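Local atomic coordinates of aldehyde dehydrogenase (Bartonella henselae, PDB entry 3I44), a protein that probably oxidises aldehydes to carboxylic acids with a nicotinamide adenine dinucleotide, NAD or NADP, as the electron acceptor, as other aldehyde dehydrogenases do. Residues Val45-Thr50 against Ile109-Gly114; Glu52-Ile57 against Ala200-Met205; Val346-Tyr351 against Arg381-Arg386. The protein carries 1 engineered substitution. One frame throughout, in Å; residues are numbered along the deposited sequence.

Contacts 1 and 2 are buried and share a sheet: strand 42-47 of contact 1 lies beside strand 52-58 of contact 2, joined by Val45 N to Ala55 O. Glu112 also ties them, its carboxylate reaching the start of helix 202-213. Their chemistry differs sharply. Contact 1 is largely polar, two backbone carbonyls meeting at a sodium ion beside an Asx turn and a bridging water, whereas contact 2 is purely apolar. Contact 3, only partly buried, sets the Tyr383 ring on the backbone of a capped helix start and the Tyr351 ring of the helix against the loop. It meets contact 1 through Pro48 and Tyr383, and contact 2 through the salt bridge of Glu52 with Arg381.

Contact 1 of 3, residues Val45-Thr50 against Ile109-Gly114; sequences VIDPST and ISMEMG. With NA (sodium ion), chain B.
Ile46 and Glu112 meet through a sodium ion instead of through their side chains. The carbonyl oxygen Ile46 O lies 2.5 Å from the metal and Glu112 O 2.4 Å, so two backbone oxygens only 3.4 Å apart share one cation that should offset their repulsion. Ile199 O is a further ligand, and a water bound to the ion accepts from Ile46 N. Beside this site Asp47 lies across the last turn of helix 102-113. Asp47 CB is 3.5 Å from Met111 O. With CG anti to the backbone N (chi1 -179°), Asp47 CG comes closer still, 3.3 Å from Met111 O. At the tip the two oxygens part: Asp47 OD2 passes Met111 CG at 3.8 Å, while Asp47 OD1 accepts from Ser49 N at 2.9 Å, an Asx turn. A water within bonding distance of Asp47 OD1, Ser110 O and Ser49 OG bridges the segments; Ser49 OG also bonds Gly335 N. Strand 42-47, an outer strand of a four-stranded sheet within the chain, runs past the C-terminal end of the helix, where carbonyls no longer used by the helix turn toward it. Intrasubunit cation sites lined by main-chain carbonyls are known in other aldehyde dehydrogenases. Met111 O receives a CA-H contact from Asp47, with an angle of 142° at the hydrogen. The Pro48 ring lies over the helix exit: CD faces the Met111 and Glu112 carbonyls, and Pro48 CG sits 3.6 Å from the N of Gly114, the first residue to leave the helix, with positive phi. The carboxylate of Glu112 turns the other way, to Ser203 OG.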
ATOM      1  N   VAL A  45      29.950 -11.180 -14.286  1.00 29.83           N
ATOM      2  CA  VAL A  45      29.001 -12.107 -13.722  1.00 28.68           C
ATOM      3  C   VAL A  45      29.755 -13.405 -13.432  1.00 28.46           C
ATOM      4  O   VAL A  45      30.330 -13.987 -14.344  1.00 28.07           O
ATOM      5  CB  VAL A  45      27.834 -12.376 -14.696  1.00 28.82           C
ATOM      6  CG1 VAL A  45      26.834 -13.336 -14.085  1.00 26.72           C
ATOM      7  CG2 VAL A  45      27.158 -11.066 -15.080  1.00 26.79           C
ATOM      8  N   ILE A  46      29.735 -13.857 -12.170  1.00 27.66           N
ATOM      9  CA  ILE A  46      30.414 -15.088 -11.784  1.00 27.71           C
ATOM     10  C   ILE A  46      29.484 -16.313 -11.863  1.00 28.03           C
ATOM     11  O   ILE A  46      28.327 -16.254 -11.438  1.00 28.21           O
ATOM     12  CB  ILE A  46      31.005 -14.974 -10.353  1.00 28.29           C
ATOM     13  CG1 ILE A  46      32.035 -13.831 -10.274  1.00 29.39           C
ATOM     14  CG2 ILE A  46      31.657 -16.287  -9.892  1.00 26.21           C
ATOM     15  CD1 ILE A  46      33.109 -13.876 -11.345  1.00 31.68           C
ATOM     16  N   ASP A  47      29.994 -17.393 -12.461  1.00 27.84           N
ATOM     17  CA  ASP A  47      29.431 -18.733 -12.387  1.00 27.48           C
ATOM     18  C   ASP A  47      29.840 -19.342 -11.052  1.00 27.63           C
ATOM     19  O   ASP A  47      31.027 -19.654 -10.873  1.00 27.24           O
ATOM     20  CB  ASP A  47      29.989 -19.568 -13.532  1.00 27.35           C
ATOM     21  CG  ASP A  47      29.434 -20.993 -13.561  1.00 29.35           C
ATOM     22  OD1 ASP A  47      29.038 -21.525 -12.489  1.00 28.34           O
ATOM     23  OD2 ASP A  47      29.393 -21.573 -14.679  1.00 29.62           O
ATOM     24  N   PRO A  48      28.875 -19.494 -10.093  1.00 26.23           N
ATOM     25  CA  PRO A  48      29.198 -19.921  -8.744  1.00 26.08           C
ATOM     26  C   PRO A  48      29.625 -21.391  -8.621  1.00 26.34           C
ATOM     27  O   PRO A  48      30.090 -21.781  -7.567  1.00 23.90           O
ATOM     28  CB  PRO A  48      27.892 -19.714  -7.999  1.00 25.89           C
ATOM     29  CG  PRO A  48      26.855 -20.033  -9.044  1.00 26.00           C
ATOM     30  CD  PRO A  48      27.418 -19.405 -10.287  1.00 26.65           C
ATOM     31  N   SER A  49      29.430 -22.174  -9.680  1.00 27.39           N
ATOM     32  CA  SER A  49      29.820 -23.567  -9.689  1.00 29.44           C
ATOM     33  C   SER A  49      31.352 -23.668  -9.879  1.00 31.16           C
ATOM     34  O   SER A  49      31.971 -24.637  -9.409  1.00 31.11           O
ATOM     35  CB  SER A  49      29.052 -24.349 -10.783  1.00 29.74           C
ATOM     36  OG  SER A  49      27.670 -24.557 -10.422  1.00 28.04           O
ATOM     37  N   THR A  50      31.940 -22.649 -10.518  1.00 32.18           N
ATOM     38  CA  THR A  50      33.384 -22.604 -10.824  1.00 33.69           C
ATOM     39  C   THR A  50      34.173 -21.429 -10.206  1.00 34.32           C
ATOM     40  O   THR A  50      35.397 -21.495 -10.124  1.00 35.63           O
ATOM     41  CB  THR A  50      33.618 -22.500 -12.339  1.00 33.85           C
ATOM     42  OG1 THR A  50      32.984 -21.310 -12.830  1.00 34.01           O
ATOM     43  CG2 THR A  50      33.076 -23.730 -13.076  1.00 33.83           C
ATOM     44  N   ILE A 109      20.269 -19.553 -16.567  1.00 21.04           N
ATOM     45  CA  ILE A 109      20.007 -19.504 -15.132  1.00 20.33           C
ATOM     46  C   ILE A 109      20.971 -20.386 -14.353  1.00 21.39           C
ATOM     47  O   ILE A 109      21.567 -19.938 -13.366  1.00 21.96           O
ATOM     48  CB  ILE A 109      18.555 -19.877 -14.797  1.00 20.28           C
ATOM     49  CG1 ILE A 109      17.606 -18.784 -15.351  1.00 20.91           C
ATOM     50  CG2 ILE A 109      18.421 -20.096 -13.269  1.00 17.68           C
ATOM     51  CD1 ILE A 109      16.067 -19.101 -15.236  1.00 20.19           C
ATOM     52  N   SER A 110      21.129 -21.636 -14.808  1.00 21.70           N
ATOM     53  CA  SER A 110      22.070 -22.578 -14.190  1.00 22.08           C
ATOM     54  C   SER A 110      23.473 -21.955 -14.085  1.00 22.23           C
ATOM     55  O   SER A 110      24.087 -21.931 -13.007  1.00 20.99           O
ATOM     56  CB  SER A 110      22.138 -23.866 -15.018  1.00 22.05           C
ATOM     57  OG  SER A 110      22.880 -24.859 -14.361  1.00 21.64           O
ATOM     58  N   MET A 111      23.950 -21.429 -15.203  1.00 22.95           N
ATOM     59  CA  MET A 111      25.286 -20.820 -15.253  1.00 24.29           C
ATOM     60  C   MET A 111      25.492 -19.635 -14.320  1.00 24.26           C
ATOM     61  O   MET A 111      26.495 -19.584 -13.624  1.00 24.50           O
ATOM     62  CB  MET A 111      25.619 -20.373 -16.685  1.00 25.36           C
ATOM     63  CG  MET A 111      26.932 -19.618 -16.800  1.00 27.83           C
ATOM     64  SD  MET A 111      27.409 -19.367 -18.540  1.00 33.52           S
ATOM     65  CE  MET A 111      26.481 -17.932 -18.987  1.00 31.74           C
ATOM     66  N   GLU A 112      24.554 -18.687 -14.323  1.00 25.08           N
ATOM     67  CA  GLU A 112      24.692 -17.405 -13.590  1.00 25.04           C
ATOM     68  C   GLU A 112      24.401 -17.494 -12.092  1.00 24.58           C
ATOM     69  O   GLU A 112      24.970 -16.722 -11.319  1.00 23.45           O
ATOM     70  CB  GLU A 112      23.813 -16.314 -14.245  1.00 26.04           C
ATOM     71  CG  GLU A 112      22.306 -16.468 -13.956  1.00 29.55           C
ATOM     72  CD  GLU A 112      21.394 -15.415 -14.634  1.00 34.43           C
ATOM     73  OE1 GLU A 112      21.902 -14.576 -15.364  1.00 35.25           O
ATOM     74  OE2 GLU A 112      20.162 -15.406 -14.372  1.00 39.42           O
ATOM     75  N   MET A 113      23.521 -18.419 -11.657  1.00 23.62           N
ATOM     76  CA  MET A 113      23.215 -18.522 -10.230  1.00 22.41           C
ATOM     77  C   MET A 113      23.340 -19.912  -9.613  1.00 22.17           C
ATOM     78  O   MET A 113      23.146 -20.082  -8.413  1.00 20.88           O
ATOM     79  CB  MET A 113      21.879 -17.820  -9.882  1.00 22.28           C
ATOM     80  CG  MET A 113      20.657 -18.244 -10.659  1.00 23.06           C
ATOM     81  SD  MET A 113      20.138 -19.880 -10.138  1.00 22.49           S
ATOM     82  CE  MET A 113      19.831 -19.644  -8.367  1.00 18.15           C
ATOM     83  N   GLY A 114      23.668 -20.910 -10.429  1.00 21.92           N
ATOM     84  CA  GLY A 114      24.084 -22.216  -9.933  1.00 21.59           C
ATOM     85  C   GLY A 114      23.013 -23.285  -9.869  1.00 22.20           C
ATOM     86  O   GLY A 114      23.302 -24.395  -9.379  1.00 22.18           O
TER
HETATM   87 NA    NA B 477      26.372 -14.872 -10.710  1.00 24.91          NA
HETATM   88  O   HOH W   1      27.926 -12.774 -10.237  1.00 28.12           O
HETATM   89  O   HOH W   2      26.648 -22.708 -12.296  1.00 21.62           O
HETATM   90  O   HOH W   3      27.023 -15.075  -8.800  1.00 30.80           O

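Contact 2 of 3, residues Glu52-Ile57 against Ala200-Met205; sequences EACAVI and APLSAM
Ala55 and Ile57 of strand 52-58 pack on Pro201 and Leu202 at the N-terminal side of helix 202-213. That helix links the parallel strands 191-195 and 221-223, a beta-alpha-beta unit that in this family belongs to the Rossmann-like cofactor-binding domain; the contact lays the N-terminal four-stranded sheet against it. Packing is tight at two places. The methyl of Ala55 sits in the fork of Leu202, its CB 3.9 Å from both CD1 and CD2, and Leu202 brings this fork forward although its CB does not point at the strand. The ring of Pro201 presents one corner, CG, to two branches of Ile57, CG2 and CD1. Ile57 can offer both because its CG1 lies between the backbone N and the carbonyl carbon (chi1 58°), while CG2 stands beside the N. Around this centre the fit is looser: Cys54 SG is 4.2 Å from Leu202 CD1, on the side where Met111 of helix 102-113 also touches the cysteine. Between the two tight places, Ile57 CG2 lies 4.4 Å from Leu202 CD2. Toward solvent the strand leaves the helix altogether, and exposed Glu52 turns to Arg381 in a salt bridge. Val56, pointing away from the helix, touches Arg26 on strand 23-30. Farther along the helix, one turn on from Pro201, the sulfur of Met205 approaches the same Ile57 methyl, SD to CG2 4.2 Å.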
ATOM      1  N   GLU A  52      34.423 -18.646 -11.732  1.00 35.60           N
ATOM      2  CA  GLU A  52      34.939 -17.936 -12.903  1.00 35.97           C
ATOM      3  C   GLU A  52      33.895 -17.026 -13.539  1.00 35.03           C
ATOM      4  O   GLU A  52      32.690 -17.312 -13.479  1.00 34.45           O
ATOM      5  CB  GLU A  52      35.449 -18.944 -13.915  1.00 36.55           C
ATOM      6  CG  GLU A  52      36.798 -19.554 -13.468  1.00 41.23           C
ATOM      7  CD  GLU A  52      37.117 -20.896 -14.104  1.00 47.03           C
ATOM      8  OE1 GLU A  52      36.450 -21.284 -15.100  1.00 50.01           O
ATOM      9  OE2 GLU A  52      38.049 -21.567 -13.587  1.00 50.77           O
ATOM     10  N   ALA A  53      34.373 -15.924 -14.116  1.00 33.51           N
ATOM     11  CA  ALA A  53      33.557 -15.006 -14.874  1.00 33.48           C
ATOM     12  C   ALA A  53      32.956 -15.681 -16.122  1.00 33.02           C
ATOM     13  O   ALA A  53      33.683 -16.286 -16.909  1.00 33.64           O
ATOM     14  CB  ALA A  53      34.406 -13.748 -15.272  1.00 33.35           C
ATOM     15  N   CYS A  54      31.637 -15.590 -16.296  1.00 31.84           N
ATOM     16  CA  CYS A  54      30.973 -16.121 -17.497  1.00 31.58           C
ATOM     17  C   CYS A  54      30.494 -15.034 -18.450  1.00 30.93           C
ATOM     18  O   CYS A  54      30.156 -15.308 -19.617  1.00 31.75           O
ATOM     19  CB  CYS A  54      29.799 -17.043 -17.133  1.00 31.66           C
ATOM     20  SG  CYS A  54      28.438 -16.250 -16.189  1.00 31.01           S
ATOM     21  N   ALA A  55      30.465 -13.805 -17.968  1.00 30.17           N
ATOM     22  CA  ALA A  55      30.031 -12.693 -18.794  1.00 29.75           C
ATOM     23  C   ALA A  55      30.458 -11.401 -18.173  1.00 28.74           C
ATOM     24  O   ALA A  55      30.808 -11.338 -16.990  1.00 29.28           O
ATOM     25  CB  ALA A  55      28.483 -12.704 -18.977  1.00 29.42           C
ATOM     26  N   VAL A  56      30.425 -10.357 -18.979  1.00 28.94           N
ATOM     27  CA  VAL A  56      30.627  -9.009 -18.489  1.00 28.76           C
ATOM     28  C   VAL A  56      29.396  -8.172 -18.806  1.00 28.25           C
ATOM     29  O   VAL A  56      28.876  -8.216 -19.922  1.00 29.21           O
ATOM     30  CB  VAL A  56      31.922  -8.355 -19.085  1.00 29.52           C
ATOM     31  CG1 VAL A  56      31.912  -8.366 -20.614  1.00 28.80           C
ATOM     32  CG2 VAL A  56      32.110  -6.913 -18.506  1.00 29.61           C
ATOM     33  N   ILE A  57      28.929  -7.421 -17.809  1.00 28.31           N
ATOM     34  CA  ILE A  57      27.813  -6.482 -17.969  1.00 27.86           C
ATOM     35  C   ILE A  57      28.240  -5.076 -17.577  1.00 27.75           C
ATOM     36  O   ILE A  57      29.324  -4.882 -17.024  1.00 29.25           O
ATOM     37  CB  ILE A  57      26.569  -6.901 -17.107  1.00 26.89           C
ATOM     38  CG1 ILE A  57      26.923  -6.989 -15.619  1.00 26.28           C
ATOM     39  CG2 ILE A  57      26.010  -8.197 -17.634  1.00 25.10           C
ATOM     40  CD1 ILE A  57      25.717  -6.823 -14.684  1.00 25.32           C
ATOM     41  N   ALA A 200      22.958 -11.921 -11.239  1.00 25.54           N
ATOM     42  CA  ALA A 200      22.308 -12.909 -12.138  1.00 25.08           C
ATOM     43  C   ALA A 200      21.412 -12.211 -13.171  1.00 25.03           C
ATOM     44  O   ALA A 200      20.186 -12.407 -13.179  1.00 24.23           O
ATOM     45  CB  ALA A 200      21.469 -13.913 -11.312  1.00 25.39           C
ATOM     46  N   PRO A 201      22.004 -11.340 -14.019  1.00 23.99           N
ATOM     47  CA  PRO A 201      21.226 -10.500 -14.923  1.00 22.98           C
ATOM     48  C   PRO A 201      20.953 -11.129 -16.281  1.00 22.40           C
ATOM     49  O   PRO A 201      20.107 -10.624 -17.038  1.00 21.89           O
ATOM     50  CB  PRO A 201      22.158  -9.305 -15.135  1.00 23.00           C
ATOM     51  CG  PRO A 201      23.477  -9.931 -15.179  1.00 23.98           C
ATOM     52  CD  PRO A 201      23.441 -11.055 -14.138  1.00 24.78           C
ATOM     53  N   LEU A 202      21.685 -12.179 -16.613  1.00 21.36           N
ATOM     54  CA  LEU A 202      21.643 -12.711 -17.961  1.00 22.05           C
ATOM     55  C   LEU A 202      20.256 -13.275 -18.329  1.00 21.52           C
ATOM     56  O   LEU A 202      19.798 -13.103 -19.456  1.00 21.57           O
ATOM     57  CB  LEU A 202      22.749 -13.747 -18.185  1.00 22.19           C
ATOM     58  CG  LEU A 202      24.217 -13.307 -17.994  1.00 24.16           C
ATOM     59  CD1 LEU A 202      25.139 -14.495 -18.197  1.00 23.53           C
ATOM     60  CD2 LEU A 202      24.641 -12.134 -18.898  1.00 22.47           C
ATOM     61  N   SER A 203      19.577 -13.893 -17.370  1.00 21.60           N
ATOM     62  CA  SER A 203      18.272 -14.468 -17.642  1.00 20.99           C
ATOM     63  C   SER A 203      17.301 -13.372 -18.050  1.00 20.65           C
ATOM     64  O   SER A 203      16.567 -13.544 -19.007  1.00 20.11           O
ATOM     65  CB  SER A 203      17.763 -15.285 -16.459  1.00 20.06           C
ATOM     66  OG  SER A 203      17.885 -14.605 -15.224  1.00 20.94           O
ATOM     67  N   ALA A 204      17.338 -12.244 -17.333  1.00 20.38           N
ATOM     68  CA  ALA A 204      16.541 -11.046 -17.637  1.00 20.29           C
ATOM     69  C   ALA A 204      16.882 -10.453 -18.987  1.00 20.60           C
ATOM     70  O   ALA A 204      16.015 -10.011 -19.735  1.00 20.28           O
ATOM     71  CB  ALA A 204      16.701  -9.988 -16.524  1.00 19.62           C
ATOM     72  N   MET A 205      18.161 -10.458 -19.320  1.00 21.64           N
ATOM     73  CA  MET A 205      18.575  -9.942 -20.639  1.00 22.22           C
ATOM     74  C   MET A 205      18.032 -10.831 -21.753  1.00 21.80           C
ATOM     75  O   MET A 205      17.599 -10.343 -22.783  1.00 23.19           O
ATOM     76  CB  MET A 205      20.106  -9.820 -20.702  1.00 21.98           C
ATOM     77  CG  MET A 205      20.572  -8.770 -19.707  1.00 23.06           C
ATOM     78  SD  MET A 205      22.339  -8.531 -19.655  1.00 25.10           S
ATOM     79  CE  MET A 205      22.615  -7.649 -21.207  1.00 20.80           C
TER

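Contact 3 of 3, residues Val346-Tyr351 against Arg381-Arg386; sequences VSKEQY and RGYYVR
An N-capped helix start meets an inverse gamma turn here: Ser347 caps helix 348-363, and Tyr383, at the centre of the turn, lays its ring on the peptide that follows the cap residue. The cap is a nearly straight bond from Gln350 N to Ser347 OG, 2.9 Å with 165° at the hydrogen, while Ser347 O accepts from Tyr351 N at 2.7 Å. One face of the Tyr383 ring covers the peptide link between Ser347 and Lys348. Lys348 N stands 3.5 Å above the plane of the Tyr383 ring, over its centre, and Ser347 C lies over the same face, shifted toward the rim. A water accepts from Lys348 N and makes only a weak bond with Tyr383 OH, a loose bridge between ring and helix start. Alongside, Lys348 CB touches Tyr383 CE1 at 3.8 Å before the chain bends off to Asp352. Tyr351, with CG anti to the backbone N (chi1 176°), sends its ring from the helix along the loop. Its CB meets Tyr383 CB, and Tyr351 CD1 packs 3.7 Å from Val385 CG2 as the two side chains pass in opposite directions. The ring edge then reaches Tyr384 O, which lies in the ring plane 3.3 Å from Tyr351 CE1; this carbonyl is buried by the contact and has no polar partner in the model. Segment 381-386 belongs to the loop between strands 367-370 and 388-391, antiparallel neighbours at one side of a seven-stranded sheet. Val385 also touches Ile354 and Ile358, so the loop follows helix 348-363 beyond its first turn, while the backbone of Tyr383 bonds to Pro48 of contact 1, in the segment that follows on from strand 42-47.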
ATOM      1  N   VAL A 346      24.850 -18.733  -4.444  1.00 23.81           N
ATOM      2  CA  VAL A 346      25.027 -17.890  -5.637  1.00 24.07           C
ATOM      3  C   VAL A 346      26.349 -17.122  -5.658  1.00 24.29           C
ATOM      4  O   VAL A 346      26.874 -16.846  -6.737  1.00 25.07           O
ATOM      5  CB  VAL A 346      23.868 -16.853  -5.803  1.00 23.49           C
ATOM      6  CG1 VAL A 346      23.849 -15.850  -4.656  1.00 23.53           C
ATOM      7  CG2 VAL A 346      23.979 -16.120  -7.163  1.00 22.96           C
ATOM      8  N   SER A 347      26.852 -16.769  -4.481  1.00 24.93           N
ATOM      9  CA  SER A 347      28.018 -15.871  -4.366  1.00 25.60           C
ATOM     10  C   SER A 347      28.911 -16.127  -3.167  1.00 25.69           C
ATOM     11  O   SER A 347      28.536 -16.794  -2.163  1.00 24.84           O
ATOM     12  CB  SER A 347      27.571 -14.393  -4.337  1.00 24.98           C
ATOM     13  OG  SER A 347      27.068 -14.020  -3.060  1.00 24.53           O
ATOM     14  N   LYS A 348      30.105 -15.527  -3.268  1.00 27.10           N
ATOM     15  CA  LYS A 348      31.106 -15.553  -2.195  1.00 27.09           C
ATOM     16  C   LYS A 348      30.557 -14.888  -0.963  1.00 26.38           C
ATOM     17  O   LYS A 348      30.666 -15.436   0.134  1.00 27.18           O
ATOM     18  CB  LYS A 348      32.420 -14.854  -2.649  1.00 28.25           C
ATOM     19  CG  LYS A 348      33.483 -14.723  -1.548  1.00 31.38           C
ATOM     20  CD  LYS A 348      33.940 -16.089  -1.076  1.00 35.55           C
ATOM     21  CE  LYS A 348      34.987 -15.994   0.037  1.00 40.30           C
ATOM     22  NZ  LYS A 348      34.996 -17.260   0.840  1.00 40.43           N
ATOM     23  N   GLU A 349      29.950 -13.716  -1.148  1.00 26.60           N
ATOM     24  CA  GLU A 349      29.359 -12.946  -0.055  1.00 26.19           C
ATOM     25  C   GLU A 349      28.223 -13.712   0.626  1.00 25.76           C
ATOM     26  O   GLU A 349      28.099 -13.689   1.863  1.00 25.46           O
ATOM     27  CB  GLU A 349      28.829 -11.604  -0.567  1.00 26.67           C
ATOM     28  N   GLN A 350      27.378 -14.360  -0.176  1.00 25.17           N
ATOM     29  CA  GLN A 350      26.357 -15.259   0.380  1.00 25.56           C
ATOM     30  C   GLN A 350      26.972 -16.451   1.109  1.00 25.32           C
ATOM     31  O   GLN A 350      26.612 -16.739   2.257  1.00 25.59           O
ATOM     32  CB  GLN A 350      25.390 -15.731  -0.712  1.00 26.14           C
ATOM     33  CG  GLN A 350      24.404 -14.651  -1.117  1.00 25.42           C
ATOM     34  CD  GLN A 350      23.502 -14.238   0.015  1.00 29.20           C
ATOM     35  OE1 GLN A 350      23.622 -13.124   0.566  1.00 30.11           O
ATOM     36  NE2 GLN A 350      22.600 -15.133   0.399  1.00 28.54           N
ATOM     37  N   TYR A 351      27.926 -17.109   0.475  1.00 25.24           N
ATOM     38  CA  TYR A 351      28.660 -18.178   1.131  1.00 25.86           C
ATOM     39  C   TYR A 351      29.254 -17.727   2.472  1.00 25.93           C
ATOM     40  O   TYR A 351      29.057 -18.408   3.468  1.00 24.31           O
ATOM     41  CB  TYR A 351      29.723 -18.782   0.189  1.00 26.64           C
ATOM     42  CG  TYR A 351      30.599 -19.835   0.814  1.00 28.68           C
ATOM     43  CD1 TYR A 351      30.295 -21.195   0.687  1.00 30.12           C
ATOM     44  CD2 TYR A 351      31.757 -19.478   1.504  1.00 29.55           C
ATOM     45  CE1 TYR A 351      31.080 -22.154   1.272  1.00 30.38           C
ATOM     46  CE2 TYR A 351      32.565 -20.436   2.074  1.00 31.87           C
ATOM     47  CZ  TYR A 351      32.224 -21.773   1.954  1.00 32.63           C
ATOM     48  OH  TYR A 351      33.014 -22.728   2.538  1.00 31.61           O
ATOM     49  N   ARG A 381      36.561 -25.894  -5.547  1.00 40.84           N
ATOM     50  CA  ARG A 381      36.129 -24.530  -5.821  1.00 39.45           C
ATOM     51  C   ARG A 381      34.610 -24.490  -6.005  1.00 37.31           C
ATOM     52  O   ARG A 381      33.973 -25.518  -6.164  1.00 37.19           O
ATOM     53  CB  ARG A 381      36.795 -24.029  -7.082  1.00 39.12           C
ATOM     54  CG  ARG A 381      36.514 -24.916  -8.231  1.00 40.27           C
ATOM     55  CD  ARG A 381      37.217 -24.468  -9.467  1.00 42.06           C
ATOM     56  NE  ARG A 381      36.620 -25.173 -10.601  1.00 44.91           N
ATOM     57  CZ  ARG A 381      36.723 -24.797 -11.876  1.00 45.75           C
ATOM     58  NH1 ARG A 381      37.416 -23.705 -12.203  1.00 46.37           N
ATOM     59  NH2 ARG A 381      36.125 -25.516 -12.825  1.00 44.98           N
ATOM     60  N   GLY A 382      34.069 -23.283  -6.002  1.00 35.48           N
ATOM     61  CA  GLY A 382      32.622 -23.043  -6.048  1.00 33.55           C
ATOM     62  C   GLY A 382      32.090 -22.789  -4.657  1.00 31.47           C
ATOM     63  O   GLY A 382      32.670 -23.229  -3.667  1.00 31.32           O
ATOM     64  N   TYR A 383      30.958 -22.105  -4.578  1.00 29.02           N
ATOM     65  CA  TYR A 383      30.367 -21.705  -3.306  1.00 27.70           C
ATOM     66  C   TYR A 383      29.443 -22.811  -2.755  1.00 27.30           C
ATOM     67  O   TYR A 383      28.258 -22.590  -2.503  1.00 26.38           O
ATOM     68  CB  TYR A 383      29.613 -20.372  -3.491  1.00 27.61           C
ATOM     69  CG  TYR A 383      30.445 -19.332  -4.255  1.00 26.93           C
ATOM     70  CD1 TYR A 383      31.751 -19.006  -3.849  1.00 25.45           C
ATOM     71  CD2 TYR A 383      29.951 -18.717  -5.401  1.00 25.55           C
ATOM     72  CE1 TYR A 383      32.535 -18.087  -4.583  1.00 25.35           C
ATOM     73  CE2 TYR A 383      30.714 -17.809  -6.121  1.00 26.54           C
ATOM     74  CZ  TYR A 383      32.011 -17.480  -5.696  1.00 26.49           C
ATOM     75  OH  TYR A 383      32.768 -16.578  -6.434  1.00 29.01           O
ATOM     76  N   TYR A 384      30.012 -23.990  -2.527  1.00 25.61           N
ATOM     77  CA  TYR A 384      29.233 -25.140  -2.046  1.00 24.67           C
ATOM     78  C   TYR A 384      29.127 -25.154  -0.552  1.00 24.26           C
ATOM     79  O   TYR A 384      30.151 -25.095   0.156  1.00 24.63           O
ATOM     80  CB  TYR A 384      29.872 -26.438  -2.521  1.00 24.44           C
ATOM     81  CG  TYR A 384      29.856 -26.552  -4.027  1.00 24.11           C
ATOM     82  CD1 TYR A 384      28.686 -26.892  -4.701  1.00 24.05           C
ATOM     83  CD2 TYR A 384      30.998 -26.335  -4.777  1.00 23.59           C
ATOM     84  CE1 TYR A 384      28.656 -27.001  -6.078  1.00 24.02           C
ATOM     85  CE2 TYR A 384      30.972 -26.433  -6.170  1.00 24.77           C
ATOM     86  CZ  TYR A 384      29.797 -26.768  -6.807  1.00 24.48           C
ATOM     87  OH  TYR A 384      29.776 -26.882  -8.168  1.00 23.23           O
ATOM     88  N   VAL A 385      27.884 -25.210  -0.072  1.00 22.52           N
ATOM     89  CA  VAL A 385      27.580 -25.237   1.328  1.00 22.44           C
ATOM     90  C   VAL A 385      27.098 -26.657   1.628  1.00 22.53           C
ATOM     91  O   VAL A 385      26.379 -27.264   0.830  1.00 21.74           O
ATOM     92  CB  VAL A 385      26.503 -24.183   1.694  1.00 22.63           C
ATOM     93  CG1 VAL A 385      26.126 -24.264   3.176  1.00 23.28           C
ATOM     94  CG2 VAL A 385      26.973 -22.763   1.349  1.00 22.17           C
ATOM     95  N   ARG A 386      27.497 -27.181   2.773  1.00 22.44           N
ATOM     96  CA  ARG A 386      27.098 -28.518   3.179  1.00 23.10           C
ATOM     97  C   ARG A 386      25.675 -28.503   3.707  1.00 23.83           C
ATOM     98  O   ARG A 386      25.361 -27.701   4.592  1.00 24.98           O
ATOM     99  CB  ARG A 386      28.026 -29.024   4.303  1.00 22.80           C
ATOM    100  CG  ARG A 386      29.479 -29.177   3.909  1.00 24.53           C
ATOM    101  CD  ARG A 386      30.421 -29.215   5.111  1.00 24.12           C
ATOM    102  NE  ARG A 386      30.246 -30.419   5.926  1.00 25.11           N
ATOM    103  CZ  ARG A 386      30.713 -30.551   7.167  1.00 28.25           C
ATOM    104  NH1 ARG A 386      31.376 -29.564   7.754  1.00 30.34           N
ATOM    105  NH2 ARG A 386      30.538 -31.687   7.833  1.00 29.68           N
TER
HETATM  106  O   HOH W   4      30.862 -14.300  -5.974  1.00 25.52           O